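Side-chain contacts in protein of unknown function (Shewanella baltica, PDB 2Q9R), which is an all-helical member of the DUF416 family whose function is unknown, and which binds benzoic acid in the crystal: residues A[11-16]-A[116-121]; A[28-33]-A[122-127]; A[148-151]-A[155-158]. All blocks are in the same frame, centred on the assembly; numbering follows the deposited sequence.

Contact 2 is the most central of the three, its centre about 3 Å from the centre of the chain, against about 12 and 17 Å for the centres of contacts 1 and 3. Contacts 1 and 2 are both buried, though Lys13 of contact 1 is exposed; contact 3 is partly buried. Helix 120-136 serves contact 1 with its first turn and contact 2 with the next, and Ile120 packs on Cys28 and Met31. Contact 1 joins carbon atoms, including those of Ser121 and Lys13; contact 2 adds a water between polar ends; contact 3 relies on a selenomethionine packed against a phenylalanine ring and a valine methyl. Glu158 ties contact 3 to contact 2 through a salt bridge to Arg30 and a hydrogen bond to Ser124.

Contact 1: A[11-16]-A[116-121]; sequences RLKALT and DIVNIS
Leu12 sends one methyl, CD2, into the angle between Val118 and Ser121, where it lies 3.7 Å from Ser121 CB and 3.9 Å from Val118 CG1. The second of these partners also touches the branch point of the leucine, with Leu12 CG 4.1 Å from Val118 CG1, and the leucine and valine side chains run alongside one another with opposed senses. Val118 CG1 stands anti to its own backbone nitrogen (chi1 165°), which turns this methyl rather than CG2 to the leucine. Lys13 adds a looser touch along its aliphatic stem, Lys13 CG being 4.3 Å from Val118 CG1. Ser121 meets the leucine with its methylene, while its hydroxyl is engaged by Gln162 of helix 153-170. Further out, Val118 also leans on Lys20 of helix 17-42, and the same lysine is hydrogen-bonded through NZ to the carbonyl oxygens of Lys13 and Leu15. Arg11, on the same short helix, forms a salt bridge with Glu170 and so ties that helix to helix 153-170 as well. The arrangement is plain apolar packing of an all-helical fold, in which the N-terminal helix 8-14 lies against the junction between helix 114-118 and helix 120-136.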
loop_
_atom_site.group_PDB
_atom_site.type_symbol
_atom_site.label_atom_id
_atom_site.label_comp_id
_atom_site.label_asym_id
_atom_site.label_seq_id
_atom_site.Cartn_x
_atom_site.Cartn_y
_atom_site.Cartn_z
ATOM N N ARG A 11 -18.754 -13.719 -14.051
ATOM C CA ARG A 11 -17.958 -13.503 -15.265
ATOM C C ARG A 11 -16.729 -14.405 -15.247
ATOM O O ARG A 11 -16.341 -15.044 -16.256
ATOM C CB ARG A 11 -17.488 -12.042 -15.347
ATOM C CG ARG A 11 -18.533 -11.017 -15.765
ATOM C CD ARG A 11 -17.860 -9.737 -16.258
ATOM N NE ARG A 11 -17.335 -8.939 -15.169
ATOM C CZ ARG A 11 -16.212 -8.219 -15.184
ATOM N NH1 ARG A 11 -15.400 -8.199 -16.210
ATOM N NH2 ARG A 11 -15.867 -7.529 -14.104
ATOM N N LEU A 12 -16.164 -14.532 -14.062
ATOM C CA LEU A 12 -15.032 -15.415 -13.859
ATOM C C LEU A 12 -15.445 -16.857 -14.111
ATOM O O LEU A 12 -14.744 -17.622 -14.803
ATOM C CB LEU A 12 -14.501 -15.195 -12.437
ATOM C CG LEU A 12 -13.165 -15.745 -12.024
ATOM C CD1 LEU A 12 -12.088 -15.342 -13.019
ATOM C CD2 LEU A 12 -12.857 -15.243 -10.629
ATOM N N LYS A 13 -16.604 -17.235 -13.597
ATOM C CA LYS A 13 -17.085 -18.608 -13.768
ATOM C C LYS A 13 -17.450 -18.915 -15.240
ATOM O O LYS A 13 -17.336 -20.058 -15.696
ATOM C CB LYS A 13 -18.284 -18.873 -12.862
ATOM C CG LYS A 13 -17.929 -18.917 -11.373
ATOM C CD LYS A 13 -19.168 -18.853 -10.485
ATOM C CE LYS A 13 -18.799 -18.827 -8.993
ATOM N NZ LYS A 13 -19.999 -19.033 -8.106
ATOM N N ALA A 14 -17.882 -17.884 -15.959
ATOM C CA ALA A 14 -18.212 -17.997 -17.383
ATOM C C ALA A 14 -16.990 -18.172 -18.291
ATOM O O ALA A 14 -17.126 -18.574 -19.433
ATOM C CB ALA A 14 -19.048 -16.797 -17.818
ATOM N N LEU A 15 -15.793 -17.934 -17.786
ATOM C CA LEU A 15 -14.593 -18.245 -18.561
ATOM C C LEU A 15 -14.466 -19.727 -18.930
ATOM O O LEU A 15 -14.944 -20.616 -18.203
ATOM C CB LEU A 15 -13.367 -17.825 -17.779
ATOM C CG LEU A 15 -13.242 -16.320 -17.541
ATOM C CD1 LEU A 15 -11.933 -16.048 -16.813
ATOM C CD2 LEU A 15 -13.342 -15.493 -18.865
ATOM N N THR A 16 -13.813 -19.997 -20.059
ATOM C CA THR A 16 -13.426 -21.367 -20.404
ATOM C C THR A 16 -12.288 -21.800 -19.473
ATOM O O THR A 16 -11.650 -20.951 -18.800
ATOM C CB THR A 16 -12.910 -21.470 -21.815
ATOM O OG1 THR A 16 -11.684 -20.728 -21.897
ATOM C CG2 THR A 16 -13.927 -20.920 -22.796
ATOM N N ASP A 116 -11.616 -24.729 -8.219
ATOM C CA ASP A 116 -10.387 -24.387 -7.516
ATOM C C ASP A 116 -9.573 -23.307 -8.220
ATOM O O ASP A 116 -8.831 -22.540 -7.578
ATOM C CB ASP A 116 -9.501 -25.608 -7.382
ATOM C CG ASP A 116 -10.043 -26.631 -6.409
ATOM O OD1 ASP A 116 -11.181 -26.475 -5.895
ATOM O OD2 ASP A 116 -9.295 -27.597 -6.178
ATOM N N ILE A 117 -9.655 -23.310 -9.547
ATOM C CA ILE A 117 -8.954 -22.331 -10.358
ATOM C C ILE A 117 -9.592 -20.979 -10.107
ATOM O O ILE A 117 -8.897 -20.036 -9.848
ATOM C CB ILE A 117 -8.978 -22.663 -11.881
ATOM C CG1 ILE A 117 -8.351 -24.037 -12.151
ATOM C CG2 ILE A 117 -8.264 -21.556 -12.665
ATOM C CD1 ILE A 117 -8.501 -24.551 -13.585
ATOM N N VAL A 118 -10.913 -20.914 -10.192
ATOM C CA VAL A 118 -11.684 -19.713 -9.935
ATOM C C VAL A 118 -11.349 -19.198 -8.525
ATOM O O VAL A 118 -11.110 -18.040 -8.371
ATOM C CB VAL A 118 -13.250 -19.953 -10.083
ATOM C CG1 VAL A 118 -14.066 -18.800 -9.459
ATOM C CG2 VAL A 118 -13.677 -20.224 -11.574
ATOM N N ASN A 119 -11.296 -20.081 -7.530
ATOM C CA ASN A 119 -11.012 -19.665 -6.137
ATOM C C ASN A 119 -9.626 -19.101 -5.849
ATOM O O ASN A 119 -9.400 -18.569 -4.764
ATOM C CB ASN A 119 -11.316 -20.800 -5.151
ATOM C CG ASN A 119 -12.813 -20.914 -4.858
ATOM O OD1 ASN A 119 -13.589 -19.988 -5.162
ATOM N ND2 ASN A 119 -13.230 -22.051 -4.283
ATOM N N ILE A 120 -8.710 -19.180 -6.816
ATOM C CA ILE A 120 -7.446 -18.481 -6.699
ATOM C C ILE A 120 -7.720 -17.011 -6.597
ATOM O O ILE A 120 -6.908 -16.258 -5.988
ATOM C CB ILE A 120 -6.468 -18.766 -7.901
ATOM C CG1 ILE A 120 -6.005 -20.245 -7.921
ATOM C CG2 ILE A 120 -5.293 -17.826 -7.878
ATOM C CD1 ILE A 120 -5.650 -20.857 -6.582
ATOM N N SER A 121 -8.866 -16.553 -7.156
ATOM C CA SER A 121 -9.267 -15.121 -6.984
ATOM C C SER A 121 -9.440 -14.705 -5.517
ATOM O O SER A 121 -8.979 -13.636 -5.095
ATOM C CB SER A 121 -10.570 -14.779 -7.727
ATOM O OG SER A 121 -11.017 -13.443 -7.381
#

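Contact 2: A[28-33]-A[122-127]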
loop_
_atom_site.group_PDB
_atom_site.type_symbol
_atom_site.label_atom_id
_atom_site.label_comp_id
_atom_site.label_asym_id
_atom_site.label_seq_id
_atom_site.Cartn_x
_atom_site.Cartn_y
_atom_site.Cartn_z
ATOM N N CYS A 28 -1.001 -15.932 -9.600
ATOM C CA CYS A 28 -0.023 -16.656 -8.795
ATOM C C CYS A 28 1.344 -16.064 -8.991
ATOM O O CYS A 28 2.110 -16.005 -8.065
ATOM C CB CYS A 28 0.028 -18.128 -9.149
ATOM S SG CYS A 28 -1.360 -19.070 -8.545
ATOM N N GLN A 29 1.644 -15.657 -10.225
ATOM C CA GLN A 29 2.897 -15.030 -10.528
ATOM C C GLN A 29 3.050 -13.757 -9.694
ATOM O O GLN A 29 4.096 -13.502 -9.187
ATOM C CB GLN A 29 3.019 -14.695 -12.011
ATOM C CG GLN A 29 4.289 -13.964 -12.369
ATOM C CD GLN A 29 5.498 -14.843 -12.281
ATOM O OE1 GLN A 29 5.481 -15.900 -12.834
ATOM N NE2 GLN A 29 6.535 -14.429 -11.566
ATOM N N ARG A 30 1.989 -12.981 -9.581
ATOM C CA ARG A 30 2.012 -11.722 -8.871
ATOM C C ARG A 30 2.333 -11.838 -7.364
ATOM O O ARG A 30 2.913 -10.935 -6.783
ATOM C CB ARG A 30 0.650 -11.035 -9.130
ATOM C CG ARG A 30 0.451 -9.703 -8.504
ATOM C CD ARG A 30 -0.708 -8.984 -9.193
ATOM N NE ARG A 30 -1.213 -7.870 -8.431
ATOM C CZ ARG A 30 -2.253 -7.912 -7.592
ATOM N NH1 ARG A 30 -2.936 -9.032 -7.371
ATOM N NH2 ARG A 30 -2.615 -6.816 -6.964
HETATM N N MSE A 31 1.981 -12.966 -6.763
HETATM C CA MSE A 31 2.286 -13.266 -5.370
HETATM C C MSE A 31 3.761 -13.636 -5.064
HETATM O O MSE A 31 4.184 -13.586 -3.895
HETATM C CB MSE A 31 1.425 -14.457 -4.926
HETATM C CG MSE A 31 -0.102 -14.272 -4.977
HETATM SE SE MSE A 31 -0.983 -15.964 -4.682
HETATM C CE MSE A 31 -2.571 -15.614 -5.587
ATOM N N LEU A 32 4.551 -14.003 -6.077
ATOM C CA LEU A 32 5.894 -14.502 -5.822
ATOM C C LEU A 32 6.790 -13.648 -4.885
ATOM O O LEU A 32 7.515 -14.189 -4.048
ATOM C CB LEU A 32 6.608 -14.756 -7.147
ATOM C CG LEU A 32 8.002 -15.366 -7.127
ATOM C CD1 LEU A 32 7.997 -16.732 -6.365
ATOM C CD2 LEU A 32 8.544 -15.538 -8.573
ATOM N N PRO A 33 6.818 -12.328 -5.079
ATOM C CA PRO A 33 7.652 -11.507 -4.186
ATOM C C PRO A 33 7.399 -11.709 -2.696
ATOM O O PRO A 33 8.310 -11.563 -1.880
ATOM C CB PRO A 33 7.310 -10.095 -4.611
ATOM C CG PRO A 33 6.953 -10.236 -6.065
ATOM C CD PRO A 33 6.166 -11.503 -6.115
ATOM N N LYS A 122 -10.169 -15.521 -4.774
ATOM C CA LYS A 122 -10.407 -15.310 -3.358
ATOM C C LYS A 122 -9.138 -15.436 -2.519
ATOM O O LYS A 122 -8.937 -14.728 -1.532
ATOM C CB LYS A 122 -11.423 -16.331 -2.876
ATOM C CG LYS A 122 -12.841 -16.090 -3.445
ATOM C CD LYS A 122 -13.837 -17.160 -2.958
ATOM C CE LYS A 122 -15.298 -16.862 -3.393
ATOM N NZ LYS A 122 -16.252 -17.929 -2.914
ATOM N N LEU A 123 -8.260 -16.351 -2.897
ATOM C CA LEU A 123 -7.028 -16.512 -2.171
ATOM C C LEU A 123 -6.239 -15.216 -2.268
ATOM O O LEU A 123 -5.772 -14.666 -1.262
ATOM C CB LEU A 123 -6.278 -17.711 -2.720
ATOM C CG LEU A 123 -4.989 -18.086 -2.006
ATOM C CD1 LEU A 123 -4.656 -19.571 -2.232
ATOM C CD2 LEU A 123 -3.874 -17.174 -2.505
ATOM N N SER A 124 -6.179 -14.665 -3.482
ATOM C CA SER A 124 -5.420 -13.444 -3.712
ATOM C C SER A 124 -6.000 -12.301 -2.933
ATOM O O SER A 124 -5.239 -11.582 -2.289
ATOM C CB SER A 124 -5.369 -13.078 -5.200
ATOM O OG SER A 124 -4.529 -11.947 -5.413
ATOM N N SER A 125 -7.332 -12.130 -2.987
ATOM C CA SER A 125 -7.935 -11.035 -2.303
ATOM C C SER A 125 -7.903 -11.203 -0.781
ATOM O O SER A 125 -7.772 -10.217 -0.039
ATOM C CB SER A 125 -9.331 -10.702 -2.852
ATOM O OG SER A 125 -10.173 -11.810 -2.771
ATOM N N SER A 126 -8.018 -12.424 -0.296
ATOM C CA SER A 126 -7.954 -12.624 1.150
ATOM C C SER A 126 -6.599 -12.278 1.731
ATOM O O SER A 126 -6.513 -11.793 2.853
ATOM C CB SER A 126 -8.271 -14.072 1.485
ATOM O OG SER A 126 -9.552 -14.370 0.971
ATOM N N THR A 127 -5.534 -12.577 0.990
ATOM C CA THR A 127 -4.203 -12.222 1.437
ATOM C C THR A 127 -4.148 -10.727 1.722
ATOM O O THR A 127 -3.624 -10.268 2.756
ATOM C CB THR A 127 -3.107 -12.651 0.401
ATOM O OG1 THR A 127 -3.175 -14.067 0.236
ATOM C CG2 THR A 127 -1.740 -12.303 0.891
HETATM O O HOH W 1 -2.217 -11.780 -6.983
#
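Met31, a selenomethionine, carries the close-packed half of this contact by laying its terminal methyl between two residues of the other helix. Met31 CE is 3.7 Å from Leu123 CD2 and 3.8 Å from Ser124 CB, and the selenium follows closely, with Met31 SE 3.8 Å from Leu123 CD2. The chain is extended beyond CG (chi2 170°), which carries the selenium and methyl across the gap between the backbones. Ala101 of helix 92-111 touches both Met31 and Leu123, adding a third helix to this apolar patch. The segments 28-33 and 122-127 run in roughly the same direction, 30° apart, with 11.0 Å between their axes, a wide spacing within the all-helical bundle that long side chains and a water span. The looser half is polar. Arg30 NH1 and Ser124 OG stand 3.9 Å apart, the hydroxyl oxygen approaching the rim of the guanidinium, close to level with it, and a water joins them: it donates to Ser124 OG at 2.8 Å and accepts a weak bond from Arg30 NH1. Glu158 of helix 153-170 takes both groups directly, forming a salt bridge with Arg30 NH1 and a hydrogen bond with Ser124 OG, consistent with its balancing the charge of this buried arginine.

Contact 3: A[148-151]-A[155-158]; sequences FVFA and MEEE. With BEZ (benzoic acid), chain E.
Val149 and Phe150 meet the selenomethionine Met155 just across the turn, while Phe148, at the start of segment 148-151, has a different partner. Its ring presents an edge to the bound benzoic acid, with Phe148 CZ 3.6 Å from the carboxyl oxygen O2 of the ligand. His152 and Ser136 hydrogen-bond to this benzoic acid, and the histidine ring also packs edge-to-face with Phe148, whose side chain further touches Leu37 of the second subunit.

Next in sequence, Val149 presses CG1 against the end of the selenomethionine: Val149 CG1 and Met155 CE are 3.4 Å apart, tighter than usual for two carbons. Met155 is bent at both chi2 (60°) and chi3 (78°), and this folding brings its methyl round to the valine. The pair of segments packs across the short connection between two successive helices of the all-helical fold, helix 142-150 and helix 153-170, with Met155 lodged between Val149 CG1 and the face of the Phe150 ring.

Phe150 closes over it. Met155 CG sits above the middle of the ring in a CH-pi contact, 3.6 Å from the centroid and 9° off the normal, while Met155 SE lies obliquely at 4.6 Å from that centroid, a Met-aromatic contact. Glu156 approaches the same ring at its edge, its OE1 in the ring plane and 3.8 Å from Phe150 CD2. Replacing Phe150 by an alanine is likely to cost Met155 its CH-pi and Met-aromatic contacts and Glu156 OE1 the ring edge it meets, leaving the selenomethionine held on the valine side. Ala151, next in the chain, makes backbone hydrogen bonds to the second subunit.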
loop_
_atom_site.group_PDB
_atom_site.type_symbol
_atom_site.label_atom_id
_atom_site.label_comp_id
_atom_site.label_asym_id
_atom_site.label_seq_id
_atom_site.Cartn_x
_atom_site.Cartn_y
_atom_site.Cartn_z
ATOM N N PHE A 148 -14.309 -0.449 5.256
ATOM C CA PHE A 148 -13.061 -0.104 5.917
ATOM C C PHE A 148 -11.861 -0.709 5.190
ATOM O O PHE A 148 -10.864 -0.037 4.937
ATOM C CB PHE A 148 -13.077 -0.595 7.360
ATOM C CG PHE A 148 -11.791 -0.400 8.071
ATOM C CD1 PHE A 148 -11.480 0.821 8.630
ATOM C CD2 PHE A 148 -10.886 -1.441 8.193
ATOM C CE1 PHE A 148 -10.269 1.007 9.292
ATOM C CE2 PHE A 148 -9.701 -1.274 8.873
ATOM C CZ PHE A 148 -9.372 -0.050 9.406
ATOM N N VAL A 149 -11.968 -1.975 4.825
ATOM C CA VAL A 149 -10.893 -2.617 4.067
ATOM C C VAL A 149 -10.665 -1.894 2.720
ATOM O O VAL A 149 -9.512 -1.608 2.327
ATOM C CB VAL A 149 -11.165 -4.129 3.894
ATOM C CG1 VAL A 149 -10.082 -4.778 3.042
ATOM C CG2 VAL A 149 -11.245 -4.826 5.287
ATOM N N PHE A 150 -11.739 -1.547 2.017
ATOM C CA PHE A 150 -11.578 -0.911 0.707
ATOM C C PHE A 150 -11.121 0.537 0.772
ATOM O O PHE A 150 -10.805 1.116 -0.267
ATOM C CB PHE A 150 -12.834 -1.051 -0.172
ATOM C CG PHE A 150 -12.912 -2.372 -0.876
ATOM C CD1 PHE A 150 -13.375 -3.506 -0.197
ATOM C CD2 PHE A 150 -12.480 -2.512 -2.193
ATOM C CE1 PHE A 150 -13.437 -4.745 -0.810
ATOM C CE2 PHE A 150 -12.530 -3.771 -2.818
ATOM C CZ PHE A 150 -13.012 -4.891 -2.113
ATOM N N ALA A 151 -11.065 1.132 1.968
ATOM C CA ALA A 151 -10.514 2.477 2.118
ATOM C C ALA A 151 -8.995 2.437 2.007
ATOM O O ALA A 151 -8.352 3.470 2.074
ATOM C CB ALA A 151 -10.893 3.040 3.455
HETATM N N MSE A 155 -6.094 -2.599 -1.293
HETATM C CA MSE A 155 -7.253 -3.412 -1.635
HETATM C C MSE A 155 -7.933 -2.904 -2.912
HETATM O O MSE A 155 -8.413 -3.692 -3.739
HETATM C CB MSE A 155 -8.289 -3.489 -0.517
HETATM C CG MSE A 155 -9.515 -4.328 -0.929
HETATM SE SE MSE A 155 -9.092 -6.171 -1.377
HETATM C CE MSE A 155 -9.004 -6.402 0.267
ATOM N N GLU A 156 -8.013 -1.596 -3.067
ATOM C CA GLU A 156 -8.607 -1.022 -4.260
ATOM C C GLU A 156 -7.803 -1.446 -5.480
ATOM O O GLU A 156 -8.368 -1.714 -6.521
ATOM C CB GLU A 156 -8.618 0.512 -4.168
ATOM C CG GLU A 156 -9.417 1.191 -5.284
ATOM C CD GLU A 156 -10.907 0.743 -5.318
ATOM O OE1 GLU A 156 -11.543 0.593 -4.223
ATOM O OE2 GLU A 156 -11.427 0.534 -6.452
ATOM N N GLU A 157 -6.483 -1.509 -5.341
ATOM C CA GLU A 157 -5.594 -1.976 -6.402
ATOM C C GLU A 157 -5.806 -3.442 -6.726
ATOM O O GLU A 157 -5.842 -3.838 -7.890
ATOM C CB GLU A 157 -4.138 -1.685 -6.022
ATOM C CG GLU A 157 -3.806 -0.219 -6.288
ATOM C CD GLU A 157 -2.366 0.210 -5.990
ATOM O OE1 GLU A 157 -1.495 -0.653 -5.713
ATOM O OE2 GLU A 157 -2.101 1.440 -6.050
ATOM N N GLU A 158 -5.953 -4.257 -5.692
ATOM C CA GLU A 158 -6.322 -5.648 -5.893
ATOM C C GLU A 158 -7.584 -5.797 -6.734
ATOM O O GLU A 158 -7.599 -6.522 -7.738
ATOM C CB GLU A 158 -6.460 -6.360 -4.548
ATOM C CG GLU A 158 -6.856 -7.840 -4.624
ATOM C CD GLU A 158 -5.735 -8.766 -5.103
ATOM O OE1 GLU A 158 -4.591 -8.318 -5.271
ATOM O OE2 GLU A 158 -6.013 -9.960 -5.320
HETATM C C BEZ E . -5.850 1.239 9.684
HETATM O O1 BEZ E . -5.421 0.765 8.584
HETATM O O2 BEZ E . -6.074 0.511 10.700
HETATM C C1 BEZ E . -6.120 2.700 9.787
HETATM C C2 BEZ E . -7.239 3.167 10.517
HETATM C C3 BEZ E . -7.463 4.541 10.586
HETATM C C4 BEZ E . -6.591 5.425 9.956
HETATM C C5 BEZ E . -5.492 4.951 9.238
HETATM C C6 BEZ E . -5.239 3.570 9.156
#